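Long-range contacts in HcgB (PDB 5D5P), which probably attaches a guanylyl group to the pyridinol precursor of the iron-guanylylpyridinol cofactor of [Fe]-hydrogenase: residues Ala37-Val42 with Asp94-Ile99; Ile70-Ala75 with Leu83-Ile88; Leu113-Lys118 with Leu144-Ala149; Ile122-Val127 with Leu150-Ile155. All coordinates share one frame; numbering follows the deposited sequence.

Interaction 1: Ala37-Val42 with Asp94-Ile99; sequences AKNVTV and DADLII
Ala95 meets Thr41 through its methyl group, CB lying 3.4 Å from Thr41 OG1; the Thr41 side chain shares with Ile98 the sheet face that meets Ala89 of helix 81-92. At Asp96 a chi1 of -61° sets CG beside the backbone N, and the carboxylate reaches the backbone at the start of strand 39-43. OD2 accepts two amides: Lys38 N at 2.8 Å through its anti lone pair, and Asn39 N from above the carboxylate plane, 46° out of it. OD1 accepts from a water that also joins Asn39 ND2 and Asp94 O, while Asn39 OD1 is bonded to Asn64. The amide of Asp96 itself donates to Asn39 O over 2.7 Å. An alanine at Asp96 would probably leave the backbone amides of Lys38 and Asn39 without their common acceptor and let the strand entrance shift.

At Leu97 regular parallel pairing begins, with axes 21° apart. Leu97 CB packs 3.7 Å from Ala37 CB and runs alongside Val40, and Leu97 O takes Thr41 N at 2.9 Å. Ile98 offers CA-H to Thr41 O, which also receives Ile99 N at 2.9 Å. Ile99 CD1 returns to Val40 CG1 on the face packed by helix 47-57. The chemistry thus changes along the pair: a carboxylate collects two amides at the strand starts, while backbone bonds and branched aliphatic groups join two inner strands of the mixed sheet.

Interaction 2: Ile70-Ala75 with Leu83-Ile88; sequences IPTNSA and LNKGLI
Lys85 and Ala75 form the close part of this contact, where the loop after strand 64-67 lies against helix 81-92. Lys85 CG is 3.5 Å from Ala75 CB and also touches Thr72 CB at 3.7 Å, so the start of the lysine chain lies against both loop residues. Beyond CG the chain is extended (chi2 -169°) and crosses Thr72 at about a right angle; its CD comes within 3.5 Å of Thr72 OG1, a van der Waals approach to the hydroxyl. The amine travels on to a weak hydrogen bond with Arg101 O. Within the loop, Ala75 N bonds to Thr72 O at 3.0 Å, closing the turn that carries both residues. A serine in place of Lys85 would probably open a gap beside Thr72 and Ala75 and leave Arg101 O without its weak partner.

The other side is looser and nearer solvent. Ile70 and Ile88, both in contact with crystal neighbours, meet obliquely through their CG2 methyls at 4.1 Å. Ile88 CD1 points to the loop, 4.2 Å from Ser74 OG.

Asn84 CB adds a further touch on Ala75, and its amide nitrogen turns to Thr78 OG1, which also bonds to Ala75 O, so that one hydroxyl links the loop to the helix. Elsewhere on the same helix, Leu83 and Leu87 pack on Met116 of strand 111-117, so helix 81-92 sits between the sheet and this loop, whose Asn73 bonds to Ser14 O of the second subunit.

Interaction 3: Leu113-Lys118 with Leu144-Ala149; sequences LLIMDK and LELITA
Leu113 packs against Glu145, Leu146 and Ala149 in a helix-on-sheet contact of an alpha/beta fold: helix 138-151 lies across one face of the mixed sheet, over the antiparallel strand 111-117. The short segment axes approach to 8.8 Å and diverge by 47°, a spacing filled by aliphatic side chains.

The route of Leu113 shows how. Its CB already lies at the helix surface, 3.8 Å from Glu145 OE1 and 4.0 Å from Glu145 CB. CG, anti to the backbone N (chi1 177°), runs along the helix surface, where the two methyls divide. CD1 rests on Glu145 CB at 4.0 Å, equally near Glu145 OE1 and beside Leu146 CB, and CD2 goes to the next turn, 3.9 Å from Ala149 CB. The unusual chi2 of 149°, away from a staggered value, accompanies this straddling of two helical turns.

Two residues further along the strand, Ile115 CD1 touches Leu146 CD1 at 4.1 Å, the two side chains crossing at about a right angle; Leu146 then reaches Val53 and Ile56 of helix 47-57. Although Leu113 crosses the Glu145 chain obliquely, the buried carboxylate has polar partners: OE1 forms a salt bridge with Arg101 and OE2 bonds to Ser128. Such pairing would be expected to favour the charged form.

On the helix itself, Thr148 OG1 bonds to Leu144 O at 2.8 Å, approaching that carbonyl from the face opposite to Thr148 N.

Interaction 4: Ile122-Val127 with Leu150-Ile155; sequences ILTGSV and LERIGI
Arg152 and Thr124 make the polar part of the contact. NH2 donates to Thr124 OG1 over 2.9 Å with an N-H...O angle of 152°, and the hydroxyl lies essentially in the guanidinium plane. A bend at chi3 (-72°) folds the end of the arginine back toward the strand. The same NH2 bonds to Ser109 O of the second subunit, and NH1 to Ser128 O of that subunit, while Thr124 OG1 in turn donates to Ala149 O.

Apolar contacts come from Ile153. Its CG2 lies 3.9 Å from Thr124 CB, its CG1 meets Thr124 CG2, and the two side chains cross at about a right angle; it also touches Ile30 and Ile34 of helix 24-35.

Two strand carbonyls are met by carbon. Gly125 O is 3.2 Å from Arg152 CD, and Leu123 O faces Ile153 CG2; both are buried without a polar partner in the model.

Backbone bonds shape both sides. Leu123 and Thr124 face Ile115 in a classic beta bulge. Helix 138-151 closes in a Schellman motif, with Ile155 N to Leu150 O and Gly154 N to Glu151 O both at 3.0 Å and Gly154 at positive phi.

The chemistry implies a shared role for Arg152: one guanidinium links the edge strand of its own chain to carbonyls of the partner, joining the helix end to the dimer interface.

In the fold
Interactions 1, 3 and 4 lie on one mixed sheet. Interaction 1 joins two of its parallel strands, and Ile98 N to Met116 O (2.9 Å) carries the pairing on to the strand of interaction 3. Interactions 3 and 4 are the nearest pair, with centres about 6 Å apart; they share helix 138-151, whose carbonyl Glu145 O meets Ser126 OG at 2.6 Å. Interaction 2 lies about 15 Å from interaction 1, centre to centre, nested in its chain loop, and reaches interaction 3 through Leu83 CA and Leu114 CD1 (3.9 Å). Interactions 2 and 4, about 20 Å apart by centres, both touch the second subunit.

Interaction 1: Ala37-Val42 with Asp94-Ile99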
loop_
_atom_site.group_PDB
_atom_site.type_symbol
_atom_site.label_atom_id
_atom_site.label_comp_id
_atom_site.label_asym_id
_atom_site.label_seq_id
_atom_site.Cartn_x
_atom_site.Cartn_y
_atom_site.Cartn_z
ATOM N N ALA A 37 9.077 10.676 -17.754
ATOM C CA ALA A 37 7.694 10.571 -18.195
ATOM C C ALA A 37 7.292 11.770 -19.054
ATOM O O ALA A 37 7.558 12.922 -18.677
ATOM C CB ALA A 37 6.772 10.442 -16.981
ATOM N N LYS A 38 6.657 11.500 -20.195
ATOM C CA LYS A 38 6.230 12.569 -21.098
ATOM C C LYS A 38 4.750 12.869 -20.986
ATOM O O LYS A 38 4.311 13.966 -21.332
ATOM C CB LYS A 38 6.609 12.245 -22.540
ATOM C CG LYS A 38 8.095 12.001 -22.658
ATOM C CD LYS A 38 8.864 13.172 -22.055
ATOM C CE LYS A 38 10.374 13.000 -22.186
ATOM N NZ LYS A 38 11.096 14.206 -21.701
ATOM N N ASN A 39 3.983 11.881 -20.529
ATOM C CA ASN A 39 2.552 12.049 -20.388
ATOM C C ASN A 39 2.158 11.409 -19.075
ATOM O O ASN A 39 2.283 10.190 -18.879
ATOM C CB ASN A 39 1.814 11.420 -21.571
ATOM C CG ASN A 39 1.998 12.207 -22.838
ATOM O OD1 ASN A 39 1.425 13.281 -23.003
ATOM N ND2 ASN A 39 2.807 11.682 -23.748
ATOM N N VAL A 40 1.662 12.246 -18.172
ATOM C CA VAL A 40 1.321 11.797 -16.832
ATOM C C VAL A 40 -0.163 11.929 -16.641
ATOM O O VAL A 40 -0.710 12.987 -16.905
ATOM C CB VAL A 40 2.060 12.633 -15.765
ATOM C CG1 VAL A 40 1.646 12.211 -14.364
ATOM C CG2 VAL A 40 3.583 12.504 -15.928
ATOM N N THR A 41 -0.814 10.868 -16.168
ATOM C CA THR A 41 -2.240 10.923 -15.877
ATOM C C THR A 41 -2.456 10.848 -14.388
ATOM O O THR A 41 -1.875 10.004 -13.715
ATOM C CB THR A 41 -3.015 9.778 -16.582
ATOM O OG1 THR A 41 -3.072 10.033 -17.990
ATOM C CG2 THR A 41 -4.459 9.687 -16.065
ATOM N N VAL A 42 -3.270 11.758 -13.863
ATOM C CA VAL A 42 -3.655 11.707 -12.466
ATOM C C VAL A 42 -5.074 11.151 -12.417
ATOM O O VAL A 42 -5.984 11.672 -13.048
ATOM C CB VAL A 42 -3.582 13.083 -11.787
ATOM C CG1 VAL A 42 -3.813 12.927 -10.321
ATOM C CG2 VAL A 42 -2.210 13.738 -12.069
ATOM N N ASP A 94 -2.624 6.156 -22.986
ATOM C CA ASP A 94 -1.218 5.765 -23.131
ATOM C C ASP A 94 -0.286 6.646 -22.290
ATOM O O ASP A 94 0.788 7.047 -22.734
ATOM C CB ASP A 94 -0.774 5.712 -24.594
ATOM C CG ASP A 94 -1.125 4.362 -25.255
ATOM O OD1 ASP A 94 -0.633 3.300 -24.780
ATOM O OD2 ASP A 94 -1.872 4.360 -26.260
ATOM N N ALA A 95 -0.706 6.902 -21.053
ATOM C CA ALA A 95 0.130 7.616 -20.080
ATOM C C ALA A 95 1.414 6.837 -19.810
ATOM O O ALA A 95 1.391 5.604 -19.801
ATOM C CB ALA A 95 -0.644 7.838 -18.775
ATOM N N ASP A 96 2.519 7.558 -19.597
ATOM C CA ASP A 96 3.821 6.988 -19.216
ATOM C C ASP A 96 3.905 6.769 -17.716
ATOM O O ASP A 96 4.699 5.960 -17.212
ATOM C CB ASP A 96 4.977 7.924 -19.584
ATOM C CG ASP A 96 5.064 8.189 -21.048
ATOM O OD1 ASP A 96 4.761 7.264 -21.832
ATOM O OD2 ASP A 96 5.460 9.316 -21.414
ATOM N N LEU A 97 3.110 7.544 -17.001
ATOM C CA LEU A 97 3.155 7.542 -15.544
ATOM C C LEU A 97 1.746 7.822 -15.046
ATOM O O LEU A 97 1.066 8.683 -15.599
ATOM C CB LEU A 97 4.147 8.607 -15.038
ATOM C CG LEU A 97 4.700 8.415 -13.623
ATOM C CD1 LEU A 97 5.679 7.218 -13.557
ATOM C CD2 LEU A 97 5.337 9.710 -13.111
ATOM N N ILE A 98 1.313 7.079 -14.037
ATOM C CA ILE A 98 -0.023 7.242 -13.473
ATOM C C ILE A 98 0.110 7.527 -11.979
ATOM O O ILE A 98 0.800 6.812 -11.262
ATOM C CB ILE A 98 -0.897 5.981 -13.665
ATOM C CG1 ILE A 98 -1.264 5.796 -15.136
ATOM C CG2 ILE A 98 -2.207 6.086 -12.843
ATOM C CD1 ILE A 98 -0.128 5.226 -15.997
ATOM N N ILE A 99 -0.545 8.587 -11.523
ATOM C CA ILE A 99 -0.601 8.841 -10.090
ATOM C C ILE A 99 -2.018 8.640 -9.641
ATOM O O ILE A 99 -2.939 9.221 -10.218
ATOM C CB ILE A 99 -0.123 10.257 -9.727
ATOM C CG1 ILE A 99 1.310 10.418 -10.221
ATOM C CG2 ILE A 99 -0.244 10.446 -8.186
ATOM C CD1 ILE A 99 1.772 11.788 -10.182
HETATM O O HOH W 1 2.690 8.417 -23.630
#

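Interaction 2: Ile70-Ala75 with Leu83-Ile88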
loop_
_atom_site.group_PDB
_atom_site.type_symbol
_atom_site.label_atom_id
_atom_site.label_comp_id
_atom_site.label_asym_id
_atom_site.label_seq_id
_atom_site.Cartn_x
_atom_site.Cartn_y
_atom_site.Cartn_z
ATOM N N ILE A 70 -12.306 9.580 -17.414
ATOM C CA ILE A 70 -13.193 8.511 -16.938
ATOM C C ILE A 70 -13.386 8.537 -15.420
ATOM O O ILE A 70 -12.430 8.516 -14.683
ATOM C CB ILE A 70 -12.658 7.119 -17.346
ATOM C CG1 ILE A 70 -12.537 7.010 -18.859
ATOM C CG2 ILE A 70 -13.573 6.018 -16.848
ATOM C CD1 ILE A 70 -11.978 5.685 -19.307
ATOM N N PRO A 71 -14.635 8.624 -14.953
ATOM C CA PRO A 71 -14.827 8.552 -13.499
ATOM C C PRO A 71 -14.343 7.241 -12.914
ATOM O O PRO A 71 -14.445 6.193 -13.560
ATOM C CB PRO A 71 -16.344 8.662 -13.347
ATOM C CG PRO A 71 -16.812 9.303 -14.605
ATOM C CD PRO A 71 -15.899 8.809 -15.674
ATOM N N THR A 72 -13.874 7.279 -11.671
ATOM C CA THR A 72 -13.180 6.138 -11.115
ATOM C C THR A 72 -13.867 5.537 -9.891
ATOM O O THR A 72 -13.321 4.616 -9.297
ATOM C CB THR A 72 -11.744 6.533 -10.702
ATOM O OG1 THR A 72 -11.796 7.604 -9.757
ATOM C CG2 THR A 72 -10.959 6.989 -11.916
ATOM N N ASN A 73 -15.042 6.057 -9.506
ATOM C CA ASN A 73 -15.680 5.574 -8.268
ATOM C C ASN A 73 -16.064 4.085 -8.317
ATOM O O ASN A 73 -16.307 3.467 -7.269
ATOM C CB ASN A 73 -16.893 6.413 -7.897
ATOM C CG ASN A 73 -17.929 6.410 -8.956
ATOM O OD1 ASN A 73 -17.744 7.037 -9.994
ATOM N ND2 ASN A 73 -19.015 5.666 -8.740
ATOM N N SER A 74 -16.135 3.511 -9.515
ATOM C CA SER A 74 -16.470 2.079 -9.620
ATOM C C SER A 74 -15.412 1.248 -8.884
ATOM O O SER A 74 -15.692 0.147 -8.373
ATOM C CB SER A 74 -16.615 1.655 -11.093
ATOM O OG SER A 74 -15.373 1.740 -11.741
ATOM N N ALA A 75 -14.193 1.782 -8.794
ATOM C CA ALA A 75 -13.103 1.063 -8.130
ATOM C C ALA A 75 -13.332 0.866 -6.630
ATOM O O ALA A 75 -12.644 0.063 -5.965
ATOM C CB ALA A 75 -11.786 1.816 -8.335
ATOM N N LEU A 83 -5.494 1.053 -6.282
ATOM C CA LEU A 83 -4.820 0.319 -7.338
ATOM C C LEU A 83 -5.707 0.242 -8.583
ATOM O O LEU A 83 -5.261 0.494 -9.706
ATOM C CB LEU A 83 -4.445 -1.087 -6.870
ATOM C CG LEU A 83 -3.887 -1.981 -7.984
ATOM C CD1 LEU A 83 -2.480 -1.555 -8.414
ATOM C CD2 LEU A 83 -3.895 -3.448 -7.557
ATOM N N ASN A 84 -6.964 -0.099 -8.382
ATOM C CA ASN A 84 -7.821 -0.296 -9.540
ATOM C C ASN A 84 -8.185 1.009 -10.236
ATOM O O ASN A 84 -8.475 0.990 -11.440
ATOM C CB ASN A 84 -9.045 -1.135 -9.132
ATOM C CG ASN A 84 -8.647 -2.615 -8.940
ATOM O OD1 ASN A 84 -8.100 -3.238 -9.852
ATOM N ND2 ASN A 84 -8.835 -3.139 -7.749
ATOM N N LYS A 85 -8.161 2.138 -9.516
ATOM C CA LYS A 85 -8.322 3.446 -10.183
ATOM C C LYS A 85 -7.135 3.667 -11.116
ATOM O O LYS A 85 -7.282 4.154 -12.233
ATOM C CB LYS A 85 -8.385 4.579 -9.170
ATOM C CG LYS A 85 -9.635 4.595 -8.333
ATOM C CD LYS A 85 -9.702 5.916 -7.577
ATOM C CE LYS A 85 -10.614 5.789 -6.367
ATOM N NZ LYS A 85 -10.717 7.065 -5.593
ATOM N N GLY A 86 -5.955 3.307 -10.623
ATOM C CA GLY A 86 -4.745 3.429 -11.421
ATOM C C GLY A 86 -4.814 2.582 -12.674
ATOM O O GLY A 86 -4.400 3.021 -13.754
ATOM N N LEU A 87 -5.352 1.370 -12.549
ATOM C CA LEU A 87 -5.411 0.482 -13.703
ATOM C C LEU A 87 -6.404 0.961 -14.737
ATOM O O LEU A 87 -6.228 0.710 -15.931
ATOM C CB LEU A 87 -5.759 -0.944 -13.263
ATOM C CG LEU A 87 -4.594 -1.538 -12.463
ATOM C CD1 LEU A 87 -5.022 -2.880 -11.901
ATOM C CD2 LEU A 87 -3.370 -1.702 -13.390
ATOM N N ILE A 88 -7.442 1.681 -14.314
ATOM C CA ILE A 88 -8.328 2.283 -15.318
ATOM C C ILE A 88 -7.541 3.238 -16.193
ATOM O O ILE A 88 -7.700 3.246 -17.417
ATOM C CB ILE A 88 -9.503 3.047 -14.667
ATOM C CG1 ILE A 88 -10.425 2.052 -14.000
ATOM C CG2 ILE A 88 -10.266 3.857 -15.713
ATOM C CD1 ILE A 88 -11.525 2.696 -13.146
#

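Interaction 3: Leu113-Lys118 with Leu144-Ala149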
loop_
_atom_site.group_PDB
_atom_site.type_symbol
_atom_site.label_atom_id
_atom_site.label_comp_id
_atom_site.label_asym_id
_atom_site.label_seq_id
_atom_site.Cartn_x
_atom_site.Cartn_y
_atom_site.Cartn_z
ATOM N N LEU A 113 -1.753 6.275 -1.856
ATOM C CA LEU A 113 -1.342 6.883 -3.115
ATOM C C LEU A 113 -0.291 5.965 -3.763
ATOM O O LEU A 113 0.587 5.458 -3.089
ATOM C CB LEU A 113 -0.771 8.309 -2.891
ATOM C CG LEU A 113 -0.236 8.992 -4.154
ATOM C CD1 LEU A 113 -0.441 10.506 -4.033
ATOM C CD2 LEU A 113 1.250 8.729 -4.320
ATOM N N LEU A 114 -0.404 5.753 -5.074
ATOM C CA LEU A 114 0.566 4.967 -5.835
ATOM C C LEU A 114 1.060 5.765 -7.020
ATOM O O LEU A 114 0.321 6.557 -7.621
ATOM C CB LEU A 114 -0.052 3.660 -6.354
ATOM C CG LEU A 114 -0.559 2.663 -5.296
ATOM C CD1 LEU A 114 -1.334 1.528 -6.008
ATOM C CD2 LEU A 114 0.598 2.092 -4.502
ATOM N N ILE A 115 2.332 5.589 -7.332
ATOM C CA ILE A 115 2.864 5.994 -8.627
ATOM C C ILE A 115 3.145 4.718 -9.404
ATOM O O ILE A 115 3.885 3.843 -8.927
ATOM C CB ILE A 115 4.129 6.844 -8.486
ATOM C CG1 ILE A 115 3.854 8.029 -7.559
ATOM C CG2 ILE A 115 4.624 7.278 -9.867
ATOM C CD1 ILE A 115 5.071 8.982 -7.419
ATOM N N MET A 116 2.464 4.594 -10.542
ATOM C CA MET A 116 2.511 3.419 -11.394
ATOM C C MET A 116 3.078 3.752 -12.775
ATOM O O MET A 116 2.971 4.892 -13.251
ATOM C CB MET A 116 1.113 2.828 -11.509
ATOM C CG MET A 116 0.604 2.306 -10.151
ATOM S SD MET A 116 -1.199 2.093 -10.156
ATOM C CE MET A 116 -1.480 0.931 -11.467
ATOM N N ASP A 117 3.669 2.765 -13.448
ATOM C CA ASP A 117 4.198 3.056 -14.775
ATOM C C ASP A 117 3.185 2.622 -15.846
ATOM O O ASP A 117 2.041 2.278 -15.539
ATOM C CB ASP A 117 5.572 2.389 -14.996
ATOM C CG ASP A 117 5.477 0.907 -15.357
ATOM O OD1 ASP A 117 4.421 0.284 -15.183
ATOM O OD2 ASP A 117 6.456 0.379 -15.928
ATOM N N LYS A 118 3.617 2.654 -17.099
ATOM C CA LYS A 118 2.694 2.467 -18.217
ATOM C C LYS A 118 2.073 1.090 -18.282
ATOM O O LYS A 118 1.067 0.912 -18.968
ATOM C CB LYS A 118 3.417 2.770 -19.535
ATOM C CG LYS A 118 4.634 1.904 -19.738
ATOM C CD LYS A 118 5.347 2.228 -21.051
ATOM C CE LYS A 118 6.680 1.496 -21.128
ATOM N NZ LYS A 118 6.500 0.029 -20.949
ATOM N N LEU A 144 1.330 15.649 1.317
ATOM C CA LEU A 144 2.222 14.819 2.119
ATOM C C LEU A 144 2.354 13.411 1.518
ATOM O O LEU A 144 3.449 12.833 1.532
ATOM C CB LEU A 144 1.727 14.718 3.557
ATOM C CG LEU A 144 2.562 13.835 4.478
ATOM C CD1 LEU A 144 3.970 14.420 4.546
ATOM C CD2 LEU A 144 1.939 13.738 5.865
ATOM N N GLU A 145 1.250 12.857 1.018
ATOM C CA GLU A 145 1.285 11.507 0.436
ATOM C C GLU A 145 2.278 11.509 -0.712
ATOM O O GLU A 145 3.105 10.600 -0.834
ATOM C CB GLU A 145 -0.096 11.049 -0.080
ATOM C CG GLU A 145 -1.085 10.653 1.017
ATOM C CD GLU A 145 -2.504 10.497 0.492
ATOM O OE1 GLU A 145 -2.715 10.697 -0.734
ATOM O OE2 GLU A 145 -3.409 10.184 1.306
ATOM N N LEU A 146 2.194 12.543 -1.545
ATOM C CA LEU A 146 2.986 12.525 -2.782
ATOM C C LEU A 146 4.451 12.790 -2.494
ATOM O O LEU A 146 5.339 12.109 -3.035
ATOM C CB LEU A 146 2.435 13.527 -3.789
ATOM C CG LEU A 146 3.178 13.606 -5.125
ATOM C CD1 LEU A 146 3.279 12.228 -5.742
ATOM C CD2 LEU A 146 2.408 14.540 -6.072
ATOM N N ILE A 147 4.706 13.768 -1.636
ATOM C CA ILE A 147 6.075 14.096 -1.246
ATOM C C ILE A 147 6.718 12.877 -0.566
ATOM O O ILE A 147 7.890 12.552 -0.817
ATOM C CB ILE A 147 6.129 15.319 -0.326
ATOM C CG1 ILE A 147 5.779 16.573 -1.134
ATOM C CG2 ILE A 147 7.508 15.476 0.274
ATOM C CD1 ILE A 147 5.768 17.832 -0.322
ATOM N N THR A 148 5.950 12.193 0.270
ATOM C CA THR A 148 6.454 10.990 0.940
ATOM C C THR A 148 6.788 9.890 -0.070
ATOM O O THR A 148 7.844 9.251 0.018
ATOM C CB THR A 148 5.430 10.454 1.975
ATOM O OG1 THR A 148 5.313 11.414 3.044
ATOM C CG2 THR A 148 5.916 9.159 2.589
ATOM N N ALA A 149 5.893 9.685 -1.031
ATOM C CA ALA A 149 6.089 8.611 -2.014
ATOM C C ALA A 149 7.322 8.908 -2.860
ATOM O O ALA A 149 8.075 7.989 -3.220
ATOM C CB ALA A 149 4.845 8.431 -2.889
#

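Interaction 4: Ile122-Val127 with Leu150-Ile155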
loop_
_atom_site.group_PDB
_atom_site.type_symbol
_atom_site.label_atom_id
_atom_site.label_comp_id
_atom_site.label_asym_id
_atom_site.label_seq_id
_atom_site.Cartn_x
_atom_site.Cartn_y
_atom_site.Cartn_z
ATOM N N ILE A 122 4.017 -1.011 -9.897
ATOM C CA ILE A 122 4.013 -0.042 -8.807
ATOM C C ILE A 122 5.430 0.397 -8.458
ATOM O O ILE A 122 6.267 -0.430 -8.115
ATOM C CB ILE A 122 3.338 -0.646 -7.562
ATOM C CG1 ILE A 122 1.854 -0.863 -7.855
ATOM C CG2 ILE A 122 3.503 0.279 -6.344
ATOM C CD1 ILE A 122 1.211 -1.811 -6.852
ATOM N N LEU A 123 5.686 1.707 -8.533
ATOM C CA LEU A 123 7.035 2.234 -8.345
ATOM C C LEU A 123 7.279 2.704 -6.911
ATOM O O LEU A 123 8.346 2.522 -6.359
ATOM C CB LEU A 123 7.290 3.390 -9.323
ATOM C CG LEU A 123 6.990 3.082 -10.785
ATOM C CD1 LEU A 123 7.347 4.292 -11.618
ATOM C CD2 LEU A 123 7.851 1.897 -11.241
ATOM N N THR A 124 6.255 3.307 -6.323
ATOM C CA THR A 124 6.346 3.834 -4.964
ATOM C C THR A 124 4.936 4.205 -4.514
ATOM O O THR A 124 4.017 4.152 -5.310
ATOM C CB THR A 124 7.275 5.058 -4.874
ATOM O OG1 THR A 124 7.407 5.454 -3.501
ATOM C CG2 THR A 124 6.738 6.259 -5.685
ATOM N N GLY A 125 4.770 4.584 -3.254
ATOM C CA GLY A 125 3.445 4.841 -2.720
ATOM C C GLY A 125 3.529 5.371 -1.292
ATOM O O GLY A 125 4.601 5.435 -0.695
ATOM N N SER A 126 2.386 5.751 -0.729
ATOM C CA SER A 126 2.359 6.157 0.660
ATOM C C SER A 126 0.934 6.016 1.176
ATOM O O SER A 126 0.007 5.889 0.379
ATOM C CB SER A 126 2.827 7.593 0.783
ATOM O OG SER A 126 1.979 8.371 -0.016
ATOM N N VAL A 127 0.758 6.012 2.489
ATOM C CA VAL A 127 -0.592 5.848 3.036
ATOM C C VAL A 127 -0.920 6.981 3.989
ATOM O O VAL A 127 -0.031 7.637 4.502
ATOM C CB VAL A 127 -0.786 4.490 3.755
ATOM C CG1 VAL A 127 -0.754 3.343 2.737
ATOM C CG2 VAL A 127 0.231 4.309 4.865
ATOM N N LEU A 150 7.555 10.185 -3.157
ATOM C CA LEU A 150 8.738 10.528 -3.945
ATOM C C LEU A 150 10.005 10.415 -3.103
ATOM O O LEU A 150 10.994 9.873 -3.578
ATOM C CB LEU A 150 8.619 11.926 -4.547
ATOM C CG LEU A 150 7.543 12.052 -5.627
ATOM C CD1 LEU A 150 7.267 13.518 -5.899
ATOM C CD2 LEU A 150 7.937 11.331 -6.920
ATOM N N GLU A 151 9.981 10.900 -1.858
ATOM C CA GLU A 151 11.173 10.876 -1.007
ATOM C C GLU A 151 11.701 9.472 -0.752
ATOM O O GLU A 151 12.923 9.271 -0.649
ATOM C CB GLU A 151 10.858 11.508 0.344
ATOM C CG GLU A 151 10.731 12.980 0.313
ATOM C CD GLU A 151 10.516 13.558 1.687
ATOM O OE1 GLU A 151 10.211 12.777 2.621
ATOM O OE2 GLU A 151 10.655 14.787 1.819
ATOM N N ARG A 152 10.788 8.509 -0.674
ATOM C CA ARG A 152 11.210 7.163 -0.321
ATOM C C ARG A 152 11.860 6.427 -1.489
ATOM O O ARG A 152 12.466 5.385 -1.265
ATOM C CB ARG A 152 10.049 6.358 0.258
ATOM C CG ARG A 152 8.934 6.152 -0.658
ATOM C CD ARG A 152 7.738 5.596 0.131
ATOM N NE ARG A 152 7.903 4.204 0.552
ATOM C CZ ARG A 152 7.864 3.151 -0.264
ATOM N NH1 ARG A 152 7.990 1.930 0.244
ATOM N NH2 ARG A 152 7.749 3.304 -1.591
ATOM N N ILE A 153 11.804 6.980 -2.714
ATOM C CA ILE A 153 12.653 6.443 -3.783
ATOM C C ILE A 153 13.718 7.457 -4.227
ATOM O O ILE A 153 14.321 7.309 -5.294
ATOM C CB ILE A 153 11.844 5.934 -5.014
ATOM C CG1 ILE A 153 10.787 6.935 -5.496
ATOM C CG2 ILE A 153 11.166 4.629 -4.641
ATOM C CD1 ILE A 153 11.369 8.125 -6.288
ATOM N N GLY A 154 13.970 8.448 -3.374
ATOM C CA GLY A 154 15.134 9.319 -3.509
ATOM C C GLY A 154 14.915 10.608 -4.274
ATOM O O GLY A 154 15.879 11.320 -4.602
ATOM N N ILE A 155 13.657 10.935 -4.538
ATOM C CA ILE A 155 13.335 12.198 -5.187
ATOM C C ILE A 155 12.829 13.190 -4.151
ATOM O O ILE A 155 11.758 12.990 -3.572
ATOM C CB ILE A 155 12.275 12.029 -6.287
ATOM C CG1 ILE A 155 12.846 11.204 -7.440
ATOM C CG2 ILE A 155 11.851 13.405 -6.802
ATOM C CD1 ILE A 155 11.883 11.007 -8.607
#